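Local coordinates for fimbrin (Schizosaccharomyces pombe, PDB 1RT8), which binds actin filaments and crosslinks them, and takes part in cell polarity, cytokinesis, mating and spore formation, at residues 474-477 / 478-482; 105-109 / 110-114; 326-330 / 331-335; 367-371 / 372-376; 392-395 / 396-400. One frame throughout, in Å; residues are numbered along the deposited sequence.

Overall arrangement
Each of the five contacts is local, made within one unbroken run of chain, and they follow one another in series, with none nested or crossing. Contact 2 comes first, in the first calponin-homology (CH) domain, where the loop after helix 82-99 enters helix 109-113. In the third CH domain, contact 3 closes a turn between helices 314-323 and 345-361, and contact 4 starts helix 371-375, their centres about 19 Å apart. Contact 5 ends the next helix, 379-397. Contact 1 lies last, inside helix 467-483 of the fourth CH domain; its nearest atoms are about 8 Å from those of contact 2, where the two actin-binding regions meet.

Contact 1. Residues 474-477 / 478-482; sequences ARLA and ISIAR
Ile478 and Ala477 meet the neighbouring turns of helix 467-483 mainly through backbone, while Leu476 and Ile480 pair through their side chains. Ile478 N donates to Ala474 O at 2.9 Å, and with CG1 beside its own backbone N (chi1 -70°) the isoleucine lays that methylene against the same carbonyl, 3.3 Å from CG1 to Ala474 O. Its other branch, CG2, covers the centre of one face of the Arg482 guanidinium. Ala477 O takes the N-H of Ala481, and its CB packs on Val444, Leu445 and Leu448 of helix 442-451, consistent with a close approach. One turn apart, Leu476 CG and Ile480 CD1 touch at 3.8 Å, the two side chains slanting across one another. An alanine in place of Ile480 would probably leave Leu476 without this methyl partner and open a gap beside it. On another side a water donates to Arg475 O at 2.6 Å and also bonds Ser479 OG, linking the two within the helix. The hydroxyl's strongest partner is Asp67 N, in the first CH domain, and Leu476 also reaches Val70 there, so polar and apolar contacts both join the two domains, consistent with a compact crosslinking core.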
loop_
_atom_site.group_PDB
_atom_site.type_symbol
_atom_site.label_atom_id
_atom_site.label_comp_id
_atom_site.label_asym_id
_atom_site.label_seq_id
_atom_site.Cartn_x
_atom_site.Cartn_y
_atom_site.Cartn_z
ATOM N N ALA A 474 12.491 -15.591 0.267
ATOM C CA ALA A 474 11.168 -15.182 0.731
ATOM C C ALA A 474 10.492 -14.211 -0.234
ATOM O O ALA A 474 9.291 -14.323 -0.494
ATOM C CB ALA A 474 11.271 -14.559 2.126
ATOM N N ARG A 475 11.267 -13.273 -0.772
ATOM C CA ARG A 475 10.754 -12.284 -1.716
ATOM C C ARG A 475 10.309 -12.965 -3.006
ATOM O O ARG A 475 9.319 -12.572 -3.633
ATOM C CB ARG A 475 11.839 -11.245 -2.020
ATOM C CG ARG A 475 11.395 -10.113 -2.934
ATOM C CD ARG A 475 12.476 -9.048 -3.029
ATOM N NE ARG A 475 12.707 -8.402 -1.740
ATOM C CZ ARG A 475 13.908 -8.090 -1.258
ATOM N NH1 ARG A 475 15.001 -8.363 -1.955
ATOM N NH2 ARG A 475 14.015 -7.495 -0.078
ATOM N N LEU A 476 11.060 -13.985 -3.404
ATOM C CA LEU A 476 10.744 -14.743 -4.606
ATOM C C LEU A 476 9.462 -15.533 -4.351
ATOM O O LEU A 476 8.584 -15.589 -5.201
ATOM C CB LEU A 476 11.883 -15.712 -4.945
ATOM C CG LEU A 476 11.619 -16.678 -6.106
ATOM C CD1 LEU A 476 11.460 -15.890 -7.400
ATOM C CD2 LEU A 476 12.770 -17.681 -6.221
ATOM N N ALA A 477 9.363 -16.138 -3.170
ATOM C CA ALA A 477 8.185 -16.923 -2.809
ATOM C C ALA A 477 6.928 -16.055 -2.824
ATOM O O ALA A 477 5.894 -16.455 -3.370
ATOM C CB ALA A 477 8.376 -17.557 -1.420
ATOM N N ILE A 478 7.011 -14.867 -2.224
ATOM C CA ILE A 478 5.858 -13.965 -2.190
ATOM C C ILE A 478 5.404 -13.549 -3.587
ATOM O O ILE A 478 4.209 -13.528 -3.868
ATOM C CB ILE A 478 6.155 -12.703 -1.348
ATOM C CG1 ILE A 478 6.241 -13.090 0.133
ATOM C CG2 ILE A 478 5.079 -11.646 -1.588
ATOM C CD1 ILE A 478 6.673 -11.965 1.051
ATOM N N SER A 479 6.351 -13.220 -4.463
ATOM C CA SER A 479 6.007 -12.825 -5.824
ATOM C C SER A 479 5.420 -14.006 -6.611
ATOM O O SER A 479 4.549 -13.826 -7.470
ATOM C CB SER A 479 7.246 -12.277 -6.552
ATOM O OG SER A 479 7.696 -11.055 -5.974
ATOM N N ILE A 480 5.902 -15.214 -6.335
ATOM C CA ILE A 480 5.384 -16.385 -7.037
ATOM C C ILE A 480 3.948 -16.645 -6.572
ATOM O O ILE A 480 3.070 -16.990 -7.363
ATOM C CB ILE A 480 6.244 -17.645 -6.757
ATOM C CG1 ILE A 480 7.611 -17.521 -7.451
ATOM C CG2 ILE A 480 5.504 -18.899 -7.235
ATOM C CD1 ILE A 480 8.545 -18.715 -7.211
ATOM N N ALA A 481 3.721 -16.482 -5.280
ATOM C CA ALA A 481 2.394 -16.695 -4.717
ATOM C C ALA A 481 1.434 -15.678 -5.328
ATOM O O ALA A 481 0.289 -15.992 -5.649
ATOM C CB ALA A 481 2.448 -16.559 -3.177
ATOM N N ARG A 482 1.910 -14.456 -5.527
ATOM C CA ARG A 482 1.068 -13.429 -6.108
ATOM C C ARG A 482 0.769 -13.755 -7.562
ATOM O O ARG A 482 -0.324 -13.454 -8.051
ATOM C CB ARG A 482 1.721 -12.046 -5.954
ATOM C CG ARG A 482 1.584 -11.529 -4.521
ATOM C CD ARG A 482 2.376 -10.258 -4.231
ATOM N NE ARG A 482 2.136 -9.818 -2.856
ATOM C CZ ARG A 482 2.921 -8.986 -2.184
ATOM N NH1 ARG A 482 4.014 -8.493 -2.757
ATOM N NH2 ARG A 482 2.618 -8.656 -0.930
HETATM O O HOH W 1 8.019 -10.351 -3.287
#

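Contact 2. Residues 105-109 / 110-114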
loop_
_atom_site.group_PDB
_atom_site.type_symbol
_atom_site.label_atom_id
_atom_site.label_comp_id
_atom_site.label_asym_id
_atom_site.label_seq_id
_atom_site.Cartn_x
_atom_site.Cartn_y
_atom_site.Cartn_z
ATOM N N THR A 105 -9.940 -2.510 -6.306
ATOM C CA THR A 105 -10.999 -3.505 -6.256
ATOM C C THR A 105 -11.657 -3.524 -7.630
ATOM O O THR A 105 -11.958 -4.579 -8.190
ATOM C CB THR A 105 -12.066 -3.125 -5.204
ATOM O OG1 THR A 105 -11.441 -2.932 -3.921
ATOM C CG2 THR A 105 -13.124 -4.215 -5.110
ATOM N N ASN A 106 -11.864 -2.333 -8.171
ATOM C CA ASN A 106 -12.493 -2.191 -9.470
ATOM C C ASN A 106 -11.594 -2.658 -10.620
ATOM O O ASN A 106 -12.010 -2.628 -11.781
ATOM C CB ASN A 106 -12.895 -0.731 -9.684
ATOM C CG ASN A 106 -14.008 -0.576 -10.698
ATOM O OD1 ASN A 106 -14.426 0.541 -11.009
ATOM N ND2 ASN A 106 -14.499 -1.697 -11.216
ATOM N N ILE A 107 -10.371 -3.097 -10.312
ATOM C CA ILE A 107 -9.463 -3.546 -11.367
ATOM C C ILE A 107 -8.940 -4.974 -11.182
ATOM O O ILE A 107 -8.490 -5.350 -10.104
ATOM C CB ILE A 107 -8.262 -2.569 -11.522
ATOM C CG1 ILE A 107 -7.500 -2.886 -12.815
ATOM C CG2 ILE A 107 -7.352 -2.663 -10.304
ATOM C CD1 ILE A 107 -6.423 -1.882 -13.169
ATOM N N GLY A 108 -9.020 -5.764 -12.251
ATOM C CA GLY A 108 -8.557 -7.142 -12.220
ATOM C C GLY A 108 -7.556 -7.403 -13.331
ATOM O O GLY A 108 -7.406 -6.585 -14.234
ATOM N N ALA A 109 -6.868 -8.539 -13.270
ATOM C CA ALA A 109 -5.864 -8.873 -14.271
ATOM C C ALA A 109 -6.394 -8.712 -15.689
ATOM O O ALA A 109 -5.678 -8.230 -16.571
ATOM C CB ALA A 109 -5.352 -10.298 -14.053
ATOM N N GLY A 110 -7.646 -9.108 -15.901
ATOM C CA GLY A 110 -8.253 -8.997 -17.215
ATOM C C GLY A 110 -8.495 -7.567 -17.666
ATOM O O GLY A 110 -8.508 -7.279 -18.867
ATOM N N ASP A 111 -8.702 -6.665 -16.711
ATOM C CA ASP A 111 -8.931 -5.264 -17.036
ATOM C C ASP A 111 -7.643 -4.661 -17.599
ATOM O O ASP A 111 -7.683 -3.835 -18.517
ATOM C CB ASP A 111 -9.366 -4.478 -15.793
ATOM C CG ASP A 111 -10.704 -4.942 -15.237
ATOM O OD1 ASP A 111 -11.629 -5.199 -16.033
ATOM O OD2 ASP A 111 -10.837 -5.037 -14.001
ATOM N N ILE A 112 -6.506 -5.063 -17.035
ATOM C CA ILE A 112 -5.213 -4.572 -17.507
ATOM C C ILE A 112 -4.971 -5.157 -18.896
ATOM O O ILE A 112 -4.573 -4.446 -19.814
ATOM C CB ILE A 112 -4.059 -4.994 -16.574
ATOM C CG1 ILE A 112 -4.244 -4.354 -15.195
ATOM C CG2 ILE A 112 -2.719 -4.567 -17.174
ATOM C CD1 ILE A 112 -3.180 -4.754 -14.172
ATOM N N LEU A 113 -5.236 -6.449 -19.049
ATOM C CA LEU A 113 -5.054 -7.120 -20.337
ATOM C C LEU A 113 -5.858 -6.435 -21.448
ATOM O O LEU A 113 -5.414 -6.373 -22.592
ATOM C CB LEU A 113 -5.467 -8.597 -20.235
ATOM C CG LEU A 113 -5.504 -9.415 -21.538
ATOM C CD1 LEU A 113 -4.120 -9.482 -22.148
ATOM C CD2 LEU A 113 -6.021 -10.810 -21.253
ATOM N N GLU A 114 -7.033 -5.918 -21.104
ATOM C CA GLU A 114 -7.897 -5.254 -22.074
ATOM C C GLU A 114 -7.569 -3.779 -22.271
ATOM O O GLU A 114 -8.162 -3.119 -23.123
ATOM C CB GLU A 114 -9.361 -5.389 -21.652
ATOM C CG GLU A 114 -9.938 -6.786 -21.816
ATOM C CD GLU A 114 -11.243 -6.972 -21.062
ATOM O OE1 GLU A 114 -11.921 -5.956 -20.788
ATOM O OE2 GLU A 114 -11.597 -8.131 -20.751
#
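Asp111 reaches back to the residue that precedes its helix, and the polar contacts are built round this return. Its OD2 accepts from Gly108 N at 2.6 Å, a bond bent to 147° at the hydrogen; the donor comes to the anti side of the oxygen, somewhat out of the carboxylate plane. Because CG stands beside the aspartate's own backbone N (chi1 -64°), the carboxylate folds over the start of the helix. In return Asp111 N donates to Gly108 O at 2.8 Å, from well above the carbonyl plane. Two bonds therefore join the N-cap glycine to the third residue after it, a reciprocal pairing in the manner of a capping box, though here the N-cap offers only backbone atoms. The helical pattern then takes over: Leu113 N reaches Ala109 O at 3.1 Å, while Ile112 N makes weak bonds to both Gly108 O and Ala109 O.

The apolar contacts lie beside this cap. Ile107 CG1 passes 3.9 Å from Asp111 CB, and its CD1 meets Ile112 CG1 at the same distance, forming a hydrophobic staple that spans the N-cap from the residue before it to the fourth after it.

Two longer helices hold the short helix 109-113. Ile107 rests on Ile93 of helix 82-99 and on Leu119 and Leu123 of helix 117-131, Asp111 also touches Leu119, and Ile112 packs on Asn89.

Contact 3. Residues 326-330 / 331-335; sequences NTVNW and KKVNK
Val333 and Trp330 form the apolar centre of this turn, lying side by side and pointing the same way. Val333 CB is 3.8 Å from Trp330 CE3, and its CG1 lies beside CE3 and CZ3 of the same ring. Val333 CG2, while still beside Trp330 CE3, also meets Val328 CG1 at 3.9 Å. That Val328 methyl sits over the centre of one face of the indole, 3.6 Å above its plane, so the ring and both valines close into one small cluster.

The backbone folds the chain so that they can meet. Lys332 N donates to Asn329 O at 3.0 Å, a fairly straight bond of 161° whose donor stands above the carbonyl plane. A weak bond of 3.3 Å runs from Val333 N to Trp330 O. The Asn329 side chain (CG opposite the backbone N, chi1 177°) lies against the base of Lys331 and crosses the extended chain of Lys332 at about a right angle. An alanine at Asn329 would probably leave the chain of Lys332 without the amide it crosses and freer to turn.

Farther out, Asp321 fixes the indole by accepting from Trp330 NE1, and also binds the backbone N of Thr327 and Val328. Trp330 and Val333 rest on Leu317 of helix 314-323, and Val328 on Tyr354 and Leu358 of helix 345-361. The result is a pair of overlapping turns in the long loop that connects these two helices of the third CH domain.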
loop_
_atom_site.group_PDB
_atom_site.type_symbol
_atom_site.label_atom_id
_atom_site.label_comp_id
_atom_site.label_asym_id
_atom_site.label_seq_id
_atom_site.Cartn_x
_atom_site.Cartn_y
_atom_site.Cartn_z
ATOM N N ASN A 326 -24.838 -8.256 7.710
ATOM C CA ASN A 326 -25.937 -8.358 8.663
ATOM C C ASN A 326 -25.553 -9.021 9.976
ATOM O O ASN A 326 -26.363 -9.722 10.583
ATOM C CB ASN A 326 -27.117 -9.115 8.056
ATOM C CG ASN A 326 -27.790 -8.345 6.948
ATOM O OD1 ASN A 326 -28.018 -7.135 7.060
ATOM N ND2 ASN A 326 -28.133 -9.045 5.869
ATOM N N THR A 327 -24.321 -8.804 10.422
ATOM C CA THR A 327 -23.889 -9.381 11.687
ATOM C C THR A 327 -24.111 -8.347 12.786
ATOM O O THR A 327 -24.540 -8.674 13.892
ATOM C CB THR A 327 -22.387 -9.759 11.660
ATOM O OG1 THR A 327 -22.193 -10.890 10.804
ATOM C CG2 THR A 327 -21.891 -10.095 13.061
ATOM N N VAL A 328 -23.841 -7.091 12.454
ATOM C CA VAL A 328 -23.965 -6.005 13.412
ATOM C C VAL A 328 -25.273 -5.211 13.374
ATOM O O VAL A 328 -25.725 -4.777 12.316
ATOM C CB VAL A 328 -22.792 -5.014 13.235
ATOM C CG1 VAL A 328 -22.867 -3.918 14.278
ATOM C CG2 VAL A 328 -21.474 -5.763 13.337
ATOM N N ASN A 329 -25.873 -5.032 14.544
ATOM C CA ASN A 329 -27.085 -4.238 14.666
ATOM C C ASN A 329 -26.578 -2.842 14.988
ATOM O O ASN A 329 -26.344 -2.512 16.152
ATOM C CB ASN A 329 -27.953 -4.735 15.816
ATOM C CG ASN A 329 -29.201 -3.882 16.018
ATOM O OD1 ASN A 329 -30.052 -4.195 16.849
ATOM N ND2 ASN A 329 -29.312 -2.801 15.252
ATOM N N TRP A 330 -26.406 -2.021 13.964
ATOM C CA TRP A 330 -25.897 -0.676 14.178
ATOM C C TRP A 330 -26.760 0.260 15.017
ATOM O O TRP A 330 -26.322 1.353 15.369
ATOM C CB TRP A 330 -25.566 -0.039 12.836
ATOM C CG TRP A 330 -24.445 -0.770 12.158
ATOM C CD1 TRP A 330 -24.551 -1.805 11.275
ATOM C CD2 TRP A 330 -23.045 -0.559 12.362
ATOM N NE1 TRP A 330 -23.301 -2.254 10.918
ATOM C CE2 TRP A 330 -22.359 -1.508 11.575
ATOM C CE3 TRP A 330 -22.303 0.335 13.144
ATOM C CZ2 TRP A 330 -20.964 -1.582 11.539
ATOM C CZ3 TRP A 330 -20.916 0.260 13.109
ATOM C CH2 TRP A 330 -20.262 -0.694 12.314
ATOM N N LYS A 331 -27.977 -0.161 15.348
ATOM C CA LYS A 331 -28.849 0.671 16.170
ATOM C C LYS A 331 -28.372 0.571 17.613
ATOM O O LYS A 331 -28.762 1.364 18.470
ATOM C CB LYS A 331 -30.303 0.200 16.067
ATOM C CG LYS A 331 -30.929 0.409 14.692
ATOM C CD LYS A 331 -32.378 -0.083 14.640
ATOM C CE LYS A 331 -32.963 0.059 13.235
ATOM N NZ LYS A 331 -34.372 -0.422 13.149
ATOM N N LYS A 332 -27.515 -0.411 17.872
ATOM C CA LYS A 332 -26.972 -0.626 19.209
ATOM C C LYS A 332 -25.542 -0.097 19.333
ATOM O O LYS A 332 -24.926 -0.207 20.390
ATOM C CB LYS A 332 -26.991 -2.121 19.551
ATOM C CG LYS A 332 -28.379 -2.745 19.578
ATOM C CD LYS A 332 -28.303 -4.250 19.816
ATOM C CE LYS A 332 -29.680 -4.903 19.725
ATOM N NZ LYS A 332 -29.606 -6.395 19.734
ATOM N N VAL A 333 -25.033 0.487 18.253
ATOM C CA VAL A 333 -23.672 1.014 18.213
ATOM C C VAL A 333 -23.579 2.533 18.399
ATOM O O VAL A 333 -24.392 3.286 17.857
ATOM C CB VAL A 333 -23.004 0.646 16.866
ATOM C CG1 VAL A 333 -21.621 1.281 16.766
ATOM C CG2 VAL A 333 -22.912 -0.867 16.731
ATOM N N ASN A 334 -22.578 2.980 19.161
ATOM C CA ASN A 334 -22.363 4.409 19.391
ATOM C C ASN A 334 -21.484 4.951 18.266
ATOM O O ASN A 334 -20.421 4.401 17.981
ATOM C CB ASN A 334 -21.677 4.648 20.746
ATOM C CG ASN A 334 -22.533 4.206 21.920
ATOM O OD1 ASN A 334 -23.624 4.729 22.131
ATOM N ND2 ASN A 334 -22.048 3.235 22.681
ATOM N N LYS A 335 -21.935 6.033 17.637
ATOM C CA LYS A 335 -21.217 6.652 16.528
ATOM C C LYS A 335 -20.121 7.621 16.960
ATOM O O LYS A 335 -20.178 8.192 18.045
ATOM C CB LYS A 335 -22.204 7.403 15.632
ATOM C CG LYS A 335 -23.261 6.532 14.966
ATOM C CD LYS A 335 -24.126 7.388 14.050
ATOM C CE LYS A 335 -25.252 6.598 13.408
ATOM N NZ LYS A 335 -26.096 7.480 12.542
#

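Contact 4. Residues 367-371 / 372-376; sequences VGIQG and ADITD. With SO4 (sulfate ion), chain D.
A sulfate ion, probably from the crystallisation liquor, sits at the start of helix 371-375, held by Ala372 N. Its O1 accepts from that N-H at 2.7 Å along a nearly straight line of 163°, with Ala372 CB also close by. Asn353 of helix 345-361 supplies a further hydrogen bond to the ion. An anion here meets the N-H of Ala372 in the first turn, and the helix dipole would probably favour it.

The carboxylate of Asp373 serves a different donor. Its OD2 offers the anti lone pair to Gln370 N at 2.9 Å, the angle at the hydrogen being 137°. With CG beside the backbone N of Asp373 (chi1 -68°), the group bends back over the N-cap residue, and OD2 also comes within 3.4 Å of Gln370 CB. Asp373 N returns a weak bond to Gln370 O.

Gly371 O gathers several donors. Thr375 N lies in the carbonyl plane at 3.1 Å, whereas Ile374 N approaches from above that plane at 2.9 Å; Thr375 OG1 adds a weak, long bond. On the buried side Ile369 CG2 and Ile374 CD1 meet loosely at 4.2 Å, bridging the N-cap. Ile369 continues onto Leu381 and Ala384 of helix 379-397, and Ile374 onto Cys352 and Leu385.

The whole is half of a capping box: the Asp373 carboxylate takes the N-cap N-H, but the return bond comes to the backbone carbonyl of Gln370 rather than its side chain. A hydrophobic staple flanks it, at a short helix of the third CH domain.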
loop_
_atom_site.group_PDB
_atom_site.type_symbol
_atom_site.label_atom_id
_atom_site.label_comp_id
_atom_site.label_asym_id
_atom_site.label_seq_id
_atom_site.Cartn_x
_atom_site.Cartn_y
_atom_site.Cartn_z
ATOM N N VAL A 367 -11.495 -15.768 25.565
ATOM C CA VAL A 367 -11.725 -15.911 27.002
ATOM C C VAL A 367 -11.066 -14.883 27.932
ATOM O O VAL A 367 -11.692 -14.433 28.896
ATOM C CB VAL A 367 -11.332 -17.323 27.480
ATOM C CG1 VAL A 367 -11.971 -17.604 28.837
ATOM C CG2 VAL A 367 -11.768 -18.362 26.450
ATOM N N GLY A 368 -9.822 -14.502 27.663
ATOM C CA GLY A 368 -9.169 -13.532 28.536
ATOM C C GLY A 368 -9.212 -12.082 28.076
ATOM O O GLY A 368 -8.523 -11.220 28.629
ATOM N N ILE A 369 -10.031 -11.795 27.072
ATOM C CA ILE A 369 -10.113 -10.443 26.541
ATOM C C ILE A 369 -11.433 -9.766 26.862
ATOM O O ILE A 369 -12.478 -10.404 26.873
ATOM C CB ILE A 369 -9.933 -10.460 25.016
ATOM C CG1 ILE A 369 -8.557 -11.029 24.680
ATOM C CG2 ILE A 369 -10.127 -9.064 24.446
ATOM C CD1 ILE A 369 -8.306 -11.200 23.214
ATOM N N GLN A 370 -11.379 -8.469 27.126
ATOM C CA GLN A 370 -12.590 -7.723 27.418
ATOM C C GLN A 370 -12.674 -6.443 26.621
ATOM O O GLN A 370 -11.660 -5.904 26.183
ATOM C CB GLN A 370 -12.673 -7.417 28.899
ATOM C CG GLN A 370 -12.786 -8.667 29.723
ATOM C CD GLN A 370 -13.008 -8.350 31.160
ATOM O OE1 GLN A 370 -12.335 -7.486 31.719
ATOM N NE2 GLN A 370 -13.949 -9.048 31.783
ATOM N N GLY A 371 -13.897 -5.956 26.441
ATOM C CA GLY A 371 -14.111 -4.744 25.674
ATOM C C GLY A 371 -13.165 -3.633 26.063
ATOM O O GLY A 371 -12.480 -3.059 25.210
ATOM N N ALA A 372 -13.113 -3.348 27.360
ATOM C CA ALA A 372 -12.269 -2.286 27.876
ATOM C C ALA A 372 -10.807 -2.439 27.473
ATOM O O ALA A 372 -10.126 -1.444 27.271
ATOM C CB ALA A 372 -12.394 -2.202 29.401
ATOM N N ASP A 373 -10.318 -3.672 27.370
ATOM C CA ASP A 373 -8.925 -3.887 26.973
ATOM C C ASP A 373 -8.651 -3.294 25.597
ATOM O O ASP A 373 -7.574 -2.753 25.339
ATOM C CB ASP A 373 -8.578 -5.376 26.930
ATOM C CG ASP A 373 -8.585 -6.009 28.294
ATOM O OD1 ASP A 373 -7.877 -5.496 29.182
ATOM O OD2 ASP A 373 -9.298 -7.017 28.477
ATOM N N ILE A 374 -9.627 -3.403 24.710
ATOM C CA ILE A 374 -9.463 -2.873 23.374
ATOM C C ILE A 374 -9.569 -1.362 23.447
ATOM O O ILE A 374 -8.797 -0.642 22.804
ATOM C CB ILE A 374 -10.540 -3.412 22.411
ATOM C CG1 ILE A 374 -10.599 -4.947 22.480
ATOM C CG2 ILE A 374 -10.227 -2.956 20.993
ATOM C CD1 ILE A 374 -9.262 -5.656 22.238
ATOM N N THR A 375 -10.511 -0.881 24.252
ATOM C CA THR A 375 -10.715 0.557 24.398
ATOM C C THR A 375 -9.471 1.226 24.980
ATOM O O THR A 375 -9.147 2.355 24.628
ATOM C CB THR A 375 -11.897 0.903 25.352
ATOM O OG1 THR A 375 -13.107 0.269 24.905
ATOM C CG2 THR A 375 -12.102 2.420 25.388
ATOM N N ASP A 376 -8.788 0.533 25.881
ATOM C CA ASP A 376 -7.608 1.109 26.493
ATOM C C ASP A 376 -6.336 0.901 25.677
ATOM O O ASP A 376 -5.250 1.277 26.107
ATOM C CB ASP A 376 -7.455 0.570 27.915
ATOM C CG ASP A 376 -8.610 0.999 28.818
ATOM O OD1 ASP A 376 -9.275 2.017 28.510
ATOM O OD2 ASP A 376 -8.851 0.332 29.834
HETATM S S SO4 D . -15.958 -4.891 30.286
HETATM O O1 SO4 D . -14.938 -4.390 29.121
HETATM O O2 SO4 D . -15.134 -5.038 31.470
HETATM O O3 SO4 D . -16.923 -4.023 30.446
HETATM O O4 SO4 D . -16.355 -6.200 29.820
#

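Contact 5. Residues 392-395 / 396-400; sequences MNIT and KTLHS
Met392 O and Lys396 N make the first of the backbone bonds that close helix 379-397, 2.9 Å long and nearly along the C=O axis. One residue on, Asn393 O receives Thr397 N, although the exact place of this oxygen is less certain. Ile394 O takes Leu398 N at 3.0 Å. The hydroxyl of Thr397, set between its own backbone N and carbonyl carbon (chi1 66°), lies near both Asn393 O and Ile394 O, and which of the two receives its proton is not settled.

Lys396 O is the most heavily used acceptor. His399 N and Ser400 N each reach it at 3.1 Å, and Ser400 OG donates to it at 3.2 Å, so that three donors converge on one carbonyl where the helix gives way to tighter turns. A weak bond from Ser400 N to Thr397 O accompanies them.

The side chains contribute mostly packing. Ile394 CG2 and Leu398 CD1 touch at 3.8 Å, the two chains running side by side toward helix 500-511, where Ile394 meets Leu504 and Leu398 meets Met511. On another side the bent chains of Met392 and Lys396 bring SD to 3.8 Å from CE, a contact of sulfur with the lysine's methylene.

This is a helix C-terminus where Ser400 folds back onto Lys396 O, just before an unmodelled stretch of chain, with an i to i+4 apolar pair seating the end of the helix against the C-terminal helix of the fourth CH domain.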
loop_
_atom_site.group_PDB
_atom_site.type_symbol
_atom_site.label_atom_id
_atom_site.label_comp_id
_atom_site.label_asym_id
_atom_site.label_seq_id
_atom_site.Cartn_x
_atom_site.Cartn_y
_atom_site.Cartn_z
ATOM N N MET A 392 -10.079 -17.016 11.966
ATOM C CA MET A 392 -11.367 -17.647 11.707
ATOM C C MET A 392 -11.742 -17.472 10.248
ATOM O O MET A 392 -12.314 -18.375 9.640
ATOM C CB MET A 392 -12.460 -17.048 12.588
ATOM C CG MET A 392 -13.795 -17.768 12.461
ATOM S SD MET A 392 -13.629 -19.536 12.810
ATOM C CE MET A 392 -13.515 -19.535 14.599
ATOM N N ASN A 393 -11.408 -16.315 9.684
ATOM C CA ASN A 393 -11.709 -16.035 8.287
ATOM C C ASN A 393 -11.013 -17.062 7.392
ATOM O O ASN A 393 -11.591 -17.526 6.409
ATOM C CB ASN A 393 -11.245 -14.628 7.918
ATOM C CG ASN A 393 -11.682 -14.212 6.524
ATOM O OD1 ASN A 393 -10.923 -13.588 5.794
ATOM N ND2 ASN A 393 -12.913 -14.545 6.158
ATOM N N ILE A 394 -9.770 -17.409 7.731
ATOM C CA ILE A 394 -9.020 -18.401 6.960
ATOM C C ILE A 394 -9.744 -19.751 7.008
ATOM O O ILE A 394 -9.894 -20.419 5.988
ATOM C CB ILE A 394 -7.583 -18.585 7.511
ATOM C CG1 ILE A 394 -6.722 -17.373 7.154
ATOM C CG2 ILE A 394 -6.955 -19.850 6.937
ATOM C CD1 ILE A 394 -5.336 -17.423 7.771
ATOM N N THR A 395 -10.193 -20.144 8.193
ATOM C CA THR A 395 -10.904 -21.407 8.360
ATOM C C THR A 395 -12.175 -21.438 7.520
ATOM O O THR A 395 -12.433 -22.406 6.801
ATOM C CB THR A 395 -11.318 -21.636 9.836
ATOM O OG1 THR A 395 -10.150 -21.724 10.659
ATOM C CG2 THR A 395 -12.140 -22.924 9.976
ATOM N N LYS A 396 -12.966 -20.373 7.618
ATOM C CA LYS A 396 -14.229 -20.292 6.898
ATOM C C LYS A 396 -14.092 -20.167 5.393
ATOM O O LYS A 396 -14.844 -20.791 4.649
ATOM C CB LYS A 396 -15.071 -19.131 7.435
ATOM C CG LYS A 396 -15.419 -19.260 8.920
ATOM C CD LYS A 396 -16.177 -20.542 9.207
ATOM C CE LYS A 396 -16.509 -20.674 10.688
ATOM N NZ LYS A 396 -17.382 -19.564 11.168
ATOM N N THR A 397 -13.147 -19.359 4.934
ATOM C CA THR A 397 -12.961 -19.196 3.500
ATOM C C THR A 397 -12.438 -20.493 2.883
ATOM O O THR A 397 -12.759 -20.807 1.738
ATOM C CB THR A 397 -11.972 -18.057 3.168
ATOM O OG1 THR A 397 -10.666 -18.406 3.637
ATOM C CG2 THR A 397 -12.415 -16.756 3.812
ATOM N N LEU A 398 -11.635 -21.241 3.636
ATOM C CA LEU A 398 -11.093 -22.504 3.140
ATOM C C LEU A 398 -12.128 -23.615 3.263
ATOM O O LEU A 398 -11.882 -24.754 2.864
ATOM C CB LEU A 398 -9.825 -22.904 3.907
ATOM C CG LEU A 398 -8.583 -22.038 3.678
ATOM C CD1 LEU A 398 -7.408 -22.625 4.442
ATOM C CD2 LEU A 398 -8.262 -21.971 2.192
ATOM N N HIS A 399 -13.281 -23.287 3.833
ATOM C CA HIS A 399 -14.348 -24.268 3.982
ATOM C C HIS A 399 -15.305 -24.069 2.810
ATOM O O HIS A 399 -15.949 -25.011 2.350
ATOM C CB HIS A 399 -15.091 -24.060 5.305
ATOM C CG HIS A 399 -16.109 -25.118 5.597
ATOM N ND1 HIS A 399 -15.763 -26.412 5.928
ATOM C CD2 HIS A 399 -17.461 -25.079 5.593
ATOM C CE1 HIS A 399 -16.860 -27.123 6.115
ATOM N NE2 HIS A 399 -17.905 -26.338 5.918
ATOM N N SER A 400 -15.383 -22.829 2.333
ATOM C CA SER A 400 -16.240 -22.482 1.207
ATOM C C SER A 400 -15.681 -23.093 -0.075
ATOM O O SER A 400 -16.323 -23.929 -0.706
ATOM C CB SER A 400 -16.319 -20.962 1.043
ATOM O OG SER A 400 -16.839 -20.343 2.204
#